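Local coordinates for protein beta-galactosidase (Bacillus circulans, PDB 4MAD) that probably hydrolyses terminal non-reducing beta-D-galactose residues in beta-D-galactosides, as a family 35 glycoside hydrolase with a (beta/alpha)8 barrel, at residues A[171-175]-A[202-208]; A[226-231]-A[274-278]. All blocks are in the same frame, centred on the assembly; numbering follows the deposited sequence.

Interaction 1 of 2, residues A[171-175]-A[202-208]; sequences EYGSF and DGPEPSM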
ATOM      1  N   GLU A 171       8.525  10.528   9.614  1.00 15.58           N
ATOM      2  CA  GLU A 171       8.043  11.858   9.367  1.00 17.21           C
ATOM      3  C   GLU A 171       7.082  12.295  10.499  1.00 18.44           C
ATOM      4  O   GLU A 171       6.026  12.791  10.250  1.00 17.11           O
ATOM      5  CB  GLU A 171       7.384  11.937   7.989  1.00 20.38           C
ATOM      6  CG  GLU A 171       8.324  11.950   6.839  1.00 21.59           C
ATOM      7  CD  GLU A 171       7.720  12.405   5.491  1.00 29.44           C
ATOM      8  OE1 GLU A 171       6.530  12.174   5.290  1.00 29.63           O
ATOM      9  OE2 GLU A 171       8.466  12.962   4.678  1.00 24.51           O
ATOM     10  N   TYR A 172       7.490  12.077  11.740  1.00 15.42           N
ATOM     11  CA  TYR A 172       6.585  12.298  12.850  1.00 15.51           C
ATOM     12  C   TYR A 172       6.123  13.747  12.934  1.00 20.36           C
ATOM     13  O   TYR A 172       5.027  14.005  13.284  1.00 18.18           O
ATOM     14  CB  TYR A 172       7.119  11.816  14.173  1.00 15.25           C
ATOM     15  CG  TYR A 172       6.121  11.932  15.284  1.00 12.73           C
ATOM     16  CD1 TYR A 172       4.963  11.171  15.309  1.00 13.64           C
ATOM     17  CD2 TYR A 172       6.276  12.857  16.291  1.00 15.15           C
ATOM     18  CE1 TYR A 172       4.058  11.302  16.296  1.00 17.97           C
ATOM     19  CE2 TYR A 172       5.342  12.992  17.268  1.00 17.53           C
ATOM     20  CZ  TYR A 172       4.245  12.205  17.278  1.00 14.79           C
ATOM     21  OH  TYR A 172       3.336  12.320  18.258  1.00 17.24           O
ATOM     22  N   GLY A 173       7.002  14.666  12.565  1.00 14.69           N
ATOM     23  CA  GLY A 173       6.748  16.063  12.658  1.00 18.11           C
ATOM     24  C   GLY A 173       5.614  16.543  11.805  1.00 16.38           C
ATOM     25  O   GLY A 173       5.142  17.644  11.930  1.00 17.69           O
ATOM     26  N   SER A 174       5.247  15.711  10.864  1.00 16.80           N
ATOM     27  CA  SER A 174       4.127  15.991  10.005  1.00 17.72           C
ATOM     28  C   SER A 174       2.789  15.600  10.628  1.00 19.67           C
ATOM     29  O   SER A 174       1.783  15.953  10.108  1.00 20.84           O
ATOM     30  CB  SER A 174       4.281  15.323   8.652  1.00 16.97           C
ATOM     31  OG  SER A 174       5.415  15.742   7.957  1.00 21.54           O
ATOM     32  N   PHE A 175       2.815  14.852  11.720  1.00 15.82           N
ATOM     33  CA  PHE A 175       1.624  14.366  12.373  1.00 17.96           C
ATOM     34  C   PHE A 175       1.438  14.814  13.838  1.00 19.73           C
ATOM     35  O   PHE A 175       0.352  14.967  14.301  1.00 17.14           O
ATOM     36  CB  PHE A 175       1.606  12.846  12.338  1.00 16.67           C
ATOM     37  CG  PHE A 175       0.432  12.227  13.060  1.00 16.52           C
ATOM     38  CD1 PHE A 175      -0.725  11.962  12.428  1.00 21.91           C
ATOM     39  CD2 PHE A 175       0.469  11.987  14.391  1.00 19.40           C
ATOM     40  CE1 PHE A 175      -1.780  11.403  13.117  1.00 16.77           C
ATOM     41  CE2 PHE A 175      -0.576  11.464  15.040  1.00 18.00           C
ATOM     42  CZ  PHE A 175      -1.695  11.193  14.397  1.00 14.51           C
ATOM     43  N   ASP A 202      12.219  13.692   8.481  1.00 16.19           N
ATOM     44  CA  ASP A 202      11.138  14.634   8.426  1.00 16.63           C
ATOM     45  C   ASP A 202      11.269  15.545   7.207  1.00 18.27           C
ATOM     46  O   ASP A 202      12.282  15.583   6.603  1.00 17.20           O
ATOM     47  CB  ASP A 202      11.102  15.497   9.650  1.00 16.24           C
ATOM     48  CG  ASP A 202      10.588  14.783  10.849  1.00 22.11           C
ATOM     49  OD1 ASP A 202       9.391  14.623  10.976  1.00 22.34           O
ATOM     50  OD2 ASP A 202      11.406  14.406  11.661  1.00 22.28           O
ATOM     51  N   GLY A 203      10.202  16.262   6.883  1.00 19.20           N
ATOM     52  CA  GLY A 203      10.278  17.327   5.911  1.00 17.95           C
ATOM     53  C   GLY A 203      11.072  18.499   6.471  1.00 15.11           C
ATOM     54  O   GLY A 203      11.110  18.698   7.606  1.00 16.08           O
ATOM     55  N   PRO A 204      11.703  19.254   5.602  1.00 15.81           N
ATOM     56  CA  PRO A 204      12.650  20.284   6.008  1.00 17.86           C
ATOM     57  C   PRO A 204      11.964  21.586   6.346  1.00 19.73           C
ATOM     58  O   PRO A 204      12.175  22.527   5.673  1.00 22.47           O
ATOM     59  CB  PRO A 204      13.480  20.501   4.741  1.00 17.72           C
ATOM     60  CG  PRO A 204      12.657  20.116   3.662  1.00 20.14           C
ATOM     61  CD  PRO A 204      11.706  19.057   4.163  1.00 16.85           C
ATOM     62  N   GLU A 205      11.144  21.593   7.371  1.00 19.89           N
ATOM     63  CA  GLU A 205      10.348  22.752   7.722  1.00 21.84           C
ATOM     64  C   GLU A 205      10.425  22.834   9.209  1.00 21.73           C
ATOM     65  O   GLU A 205      10.463  21.846   9.857  1.00 20.66           O
ATOM     66  CB  GLU A 205       8.896  22.576   7.254  1.00 22.72           C
ATOM     67  CG  GLU A 205       8.826  22.395   5.799  1.00 28.26           C
ATOM     68  CD  GLU A 205       7.471  22.021   5.237  1.00 39.85           C
ATOM     69  OE1 GLU A 205       6.470  22.458   5.750  1.00 27.67           O
ATOM     70  OE2 GLU A 205       7.468  21.301   4.219  1.00 45.77           O
ATOM     71  N   PRO A 206      10.379  24.031   9.738  1.00 22.72           N
ATOM     72  CA  PRO A 206      10.573  24.165  11.161  1.00 23.90           C
ATOM     73  C   PRO A 206       9.553  23.379  11.978  1.00 21.61           C
ATOM     74  O   PRO A 206       9.916  22.743  12.910  1.00 21.88           O
ATOM     75  CB  PRO A 206      10.403  25.673  11.377  1.00 23.83           C
ATOM     76  CG  PRO A 206      10.833  26.247  10.201  1.00 27.34           C
ATOM     77  CD  PRO A 206      10.509  25.330   9.077  1.00 23.87           C
ATOM     78  N   SER A 207       8.301  23.406  11.592  1.00 20.46           N
ATOM     79  CA  SER A 207       7.310  22.681  12.361  1.00 21.04           C
ATOM     80  C   SER A 207       7.653  21.200  12.365  1.00 18.87           C
ATOM     81  O   SER A 207       7.532  20.550  13.332  1.00 17.94           O
ATOM     82  CB  SER A 207       5.916  22.875  11.807  1.00 19.60           C
ATOM     83  OG  SER A 207       5.778  22.264  10.573  1.00 23.05           O
ATOM     84  N   MET A 208       8.025  20.677  11.218  1.00 17.79           N
ATOM     85  CA  MET A 208       8.322  19.263  11.131  1.00 17.47           C
ATOM     86  C   MET A 208       9.563  18.814  11.898  1.00 18.91           C
ATOM     87  O   MET A 208       9.596  17.808  12.496  1.00 19.15           O
ATOM     88  CB  MET A 208       8.403  18.831   9.674  1.00 13.88           C
ATOM     89  CG  MET A 208       7.124  19.098   8.941  1.00 18.30           C
ATOM     90  SD  MET A 208       7.384  18.878   7.191  1.00 23.47           S
ATOM     91  CE  MET A 208       5.706  18.944   6.604  1.00 24.57           C
TER
HETATM   92  O   HOH W   1      10.387  12.057  12.813  1.00 16.45           O
HETATM   93  O   HOH W   2       4.239  19.833  10.689  1.00 20.03           O
HETATM   94  O   HOH W   3       8.143  15.421   8.698  1.00 17.09           O
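The carboxylate of D202 meets the backbone of the turn Y172-S174 in a polar contact between the loop after strand 163-167 and the C-terminal end of the neighbouring strand 197-202, with the helix that follows. OD1 accepts the one direct hydrogen bond across the segments: G173 N lies 2.9 Å from D202 OD1, approached nearly along the C-O axis, with 150° at the hydrogen. The first torsion of D202, -75°, sets CG beside its own backbone N, and this turns the carboxylate to the 3-10 turn. One water bridges Y172 N and D202 OD2; another donates to OD1, accepts from G203 N and hydrogen-bonds to S174 OG. An asparagine in place of D202 would probably weaken this network, because an amide has one acceptor oxygen where the carboxylate offers two, leaving either G173 N or a bridging water poorly matched. Close packing at G173 depends on its lack of a side chain: G173 CA is 3.3 Å from M208 O in a CA-H...O contact, just where a CB would collide. The extended M208 chain then brings CE 3.5 Å from S174 OG. E171, the predicted proton donor, starts this turn; its OE2 bonds to N222 and its side chain lies near that of E247, the predicted nucleophile. Glutamates at the C-terminal ends of barrel strands 4 and 7 are the mark of clan GH-A.

Interaction 2 of 2, residues A[226-231]-A[274-278]; sequences RAESAF and EILKQ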
ATOM      1  N   ARG A 226      15.034  21.166  -4.504  1.00 15.87           N
ATOM      2  CA  ARG A 226      15.650  22.195  -3.661  1.00 19.37           C
ATOM      3  C   ARG A 226      16.447  21.716  -2.458  1.00 18.81           C
ATOM      4  O   ARG A 226      16.192  22.053  -1.357  1.00 18.61           O
ATOM      5  CB  ARG A 226      14.631  23.271  -3.279  1.00 18.84           C
ATOM      6  CG  ARG A 226      13.844  23.724  -4.452  1.00 25.28           C
ATOM      7  CD  ARG A 226      13.326  25.085  -4.448  1.00 36.81           C
ATOM      8  NE  ARG A 226      14.006  25.996  -3.552  1.00 46.29           N
ATOM      9  CZ  ARG A 226      13.465  27.141  -3.129  1.00 53.48           C
ATOM     10  NH1 ARG A 226      12.259  27.523  -3.557  1.00 42.32           N
ATOM     11  NH2 ARG A 226      14.132  27.893  -2.284  1.00 51.03           N
ATOM     12  N   ALA A 227      17.425  20.906  -2.748  1.00 17.55           N
ATOM     13  CA  ALA A 227      18.287  20.292  -1.776  1.00 18.92           C
ATOM     14  C   ALA A 227      19.107  21.303  -0.978  1.00 19.03           C
ATOM     15  O   ALA A 227      19.310  21.146   0.180  1.00 20.01           O
ATOM     16  CB  ALA A 227      19.165  19.312  -2.459  1.00 16.34           C
ATOM     17  N   GLU A 228      19.554  22.340  -1.640  1.00 17.64           N
ATOM     18  CA  GLU A 228      20.308  23.330  -0.930  1.00 20.20           C
ATOM     19  C   GLU A 228      19.461  23.962   0.175  1.00 20.21           C
ATOM     20  O   GLU A 228      19.868  24.126   1.269  1.00 21.00           O
ATOM     21  CB  GLU A 228      20.732  24.428  -1.883  1.00 22.64           C
ATOM     22  CG  GLU A 228      21.417  25.538  -1.173  1.00 36.79           C
ATOM     23  CD  GLU A 228      21.924  26.676  -2.086  1.00 54.45           C
ATOM     24  OE1 GLU A 228      21.914  26.572  -3.327  1.00 57.50           O
ATOM     25  OE2 GLU A 228      22.376  27.691  -1.534  1.00 58.40           O
ATOM     26  N   SER A 229      18.254  24.320  -0.159  1.00 18.83           N
ATOM     27  CA  SER A 229      17.359  24.870   0.810  1.00 19.62           C
ATOM     28  C   SER A 229      17.021  23.875   1.917  1.00 19.02           C
ATOM     29  O   SER A 229      16.952  24.193   3.072  1.00 16.75           O
ATOM     30  CB  SER A 229      16.091  25.286   0.092  1.00 23.30           C
ATOM     31  OG  SER A 229      15.081  25.357   0.979  1.00 28.55           O
ATOM     32  N   ALA A 230      16.789  22.654   1.511  1.00 17.79           N
ATOM     33  CA  ALA A 230      16.411  21.618   2.438  1.00 18.22           C
ATOM     34  C   ALA A 230      17.504  21.309   3.434  1.00 18.86           C
ATOM     35  O   ALA A 230      17.261  21.240   4.625  1.00 17.06           O
ATOM     36  CB  ALA A 230      16.018  20.395   1.723  1.00 16.89           C
ATOM     37  N   PHE A 231      18.705  21.151   2.934  1.00 18.42           N
ATOM     38  CA  PHE A 231      19.846  20.935   3.824  1.00 18.33           C
ATOM     39  C   PHE A 231      20.147  22.131   4.737  1.00 18.27           C
ATOM     40  O   PHE A 231      20.552  21.983   5.851  1.00 18.88           O
ATOM     41  CB  PHE A 231      21.053  20.477   3.057  1.00 19.67           C
ATOM     42  CG  PHE A 231      20.959  19.078   2.534  1.00 20.91           C
ATOM     43  CD1 PHE A 231      20.309  18.074   3.217  1.00 20.13           C
ATOM     44  CD2 PHE A 231      21.569  18.760   1.362  1.00 16.72           C
ATOM     45  CE1 PHE A 231      20.316  16.804   2.724  1.00 20.32           C
ATOM     46  CE2 PHE A 231      21.558  17.516   0.889  1.00 23.20           C
ATOM     47  CZ  PHE A 231      20.931  16.529   1.552  1.00 21.59           C
ATOM     48  N   GLU A 274      22.571  18.186  -7.028  1.00 18.56           N
ATOM     49  CA  GLU A 274      22.493  19.179  -5.987  1.00 18.70           C
ATOM     50  C   GLU A 274      22.777  18.491  -4.675  1.00 17.77           C
ATOM     51  O   GLU A 274      23.391  19.029  -3.841  1.00 18.52           O
ATOM     52  CB  GLU A 274      21.119  19.847  -5.965  1.00 20.55           C
ATOM     53  CG  GLU A 274      21.091  21.238  -5.473  1.00 28.07           C
ATOM     54  CD  GLU A 274      19.665  21.807  -5.241  1.00 34.40           C
ATOM     55  OE1 GLU A 274      18.675  21.145  -5.567  1.00 33.49           O
ATOM     56  OE2 GLU A 274      19.581  22.910  -4.715  1.00 28.24           O
ATOM     57  N   ILE A 275      22.234  17.318  -4.508  1.00 13.82           N
ATOM     58  CA  ILE A 275      22.428  16.602  -3.286  1.00 15.45           C
ATOM     59  C   ILE A 275      23.868  16.169  -3.127  1.00 15.09           C
ATOM     60  O   ILE A 275      24.442  16.346  -2.114  1.00 17.00           O
ATOM     61  CB  ILE A 275      21.556  15.346  -3.233  1.00 13.29           C
ATOM     62  CG1 ILE A 275      20.094  15.745  -3.126  1.00 15.11           C
ATOM     63  CG2 ILE A 275      21.974  14.447  -2.127  1.00 15.00           C
ATOM     64  CD1 ILE A 275      19.125  14.625  -3.155  1.00 14.64           C
ATOM     65  N   LEU A 276      24.391  15.556  -4.156  1.00 14.33           N
ATOM     66  CA  LEU A 276      25.692  14.921  -4.090  1.00 14.41           C
ATOM     67  C   LEU A 276      26.841  15.930  -3.884  1.00 15.66           C
ATOM     68  O   LEU A 276      27.792  15.646  -3.223  1.00 18.13           O
ATOM     69  CB  LEU A 276      25.898  14.008  -5.293  1.00 14.56           C
ATOM     70  CG  LEU A 276      24.908  12.871  -5.497  1.00 12.89           C
ATOM     71  CD1 LEU A 276      25.188  12.128  -6.760  1.00 16.63           C
ATOM     72  CD2 LEU A 276      25.030  11.955  -4.336  1.00 16.36           C
ATOM     73  N   LYS A 277      26.705  17.078  -4.513  1.00 15.39           N
ATOM     74  CA  LYS A 277      27.715  18.137  -4.499  1.00 17.80           C
ATOM     75  C   LYS A 277      27.876  18.693  -3.089  1.00 16.99           C
ATOM     76  O   LYS A 277      28.843  19.249  -2.770  1.00 18.69           O
ATOM     77  CB  LYS A 277      27.389  19.238  -5.493  1.00 16.58           C
ATOM     78  CG  LYS A 277      27.603  18.881  -6.966  1.00 17.87           C
ATOM     79  CD  LYS A 277      27.968  20.111  -7.779  1.00 28.86           C
ATOM     80  CE  LYS A 277      28.139  19.865  -9.257  1.00 29.88           C
ATOM     81  NZ  LYS A 277      26.889  19.414  -9.844  1.00 30.78           N
ATOM     82  N   GLN A 278      26.870  18.509  -2.270  1.00 17.87           N
ATOM     83  CA  GLN A 278      26.867  18.968  -0.880  1.00 18.43           C
ATOM     84  C   GLN A 278      27.370  17.872   0.036  1.00 18.16           C
ATOM     85  O   GLN A 278      27.251  17.960   1.204  1.00 17.57           O
ATOM     86  CB  GLN A 278      25.499  19.437  -0.403  1.00 17.80           C
ATOM     87  CG  GLN A 278      25.041  20.662  -1.001  1.00 20.49           C
ATOM     88  CD  GLN A 278      23.648  21.024  -0.562  1.00 19.96           C
ATOM     89  OE1 GLN A 278      22.715  20.642  -1.191  1.00 24.27           O
ATOM     90  NE2 GLN A 278      23.525  21.697   0.520  1.00 16.81           N
TER
HETATM   91  O   HOH W   4      17.422  24.900  -2.970  1.00 32.52           O
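The carboxylate of E274 reaches from helix 265-276 to the first turn of helix 227-237, joining two outer helices of the (beta/alpha)8 barrel through the first N-H groups of the latter helix, A227 N and E228 N. Its two oxygens divide the work. A227 N approaches E274 OE1 at 3.1 Å in a weak, bent bond, whereas E228 N points at E274 OE2 more directly, at 3.1 Å and 163°, coming from well above the carboxylate plane. CG stands anti to the backbone N of E274 (chi1 -151°) and the chain runs extended beyond it, which carries the acid past the methyl of A227. Accepting from the start of a helix would probably favour the negative charge on E274, and might offset the nearby E228 acid, whose OE1 is 4.6 Å from E274 OE2.

Apolar contact lies beside this polar grip. A227 CB sits 3.7 Å from I275 CG1, and the CG2 branch of I275 comes more loosely to the ring edge of F231. Q278 brings its amide to that same edge, with the amide and ring planes 66° apart.

Further out, F223 of strand 218-223 touches both I275 and A230, so the barrel wall backs each helix, while L243 packs on F231. L276, turned from this contact, rests on V335 and Y339 of helix 327-339. A water also joins the grip, accepting from S229 N at 3.0 Å and donating weakly to E274 OE2 at 3.4 Å.

Overall arrangement
From the N terminus, interaction 1 opens after strand 163-167 and closes at 202-208, its intervening 26 residues holding helix 179-192 and most of strand 197-202. Interaction 2 opens later, at 226-231, and closes at 274-278, with strand 244-249 and most of helix 265-276 between. The two loops therefore follow in series, neither nesting nor crossing. Interaction 1 ties segments above the fourth and fifth barrel strands, at the predicted active site; interaction 2 joins helices that follow the sixth and seventh. Their centres lie 18 Å apart, yet they touch where P204 CB packs 3.9 Å from A230 O, linking the loop after strand 197-202 to helix 227-237.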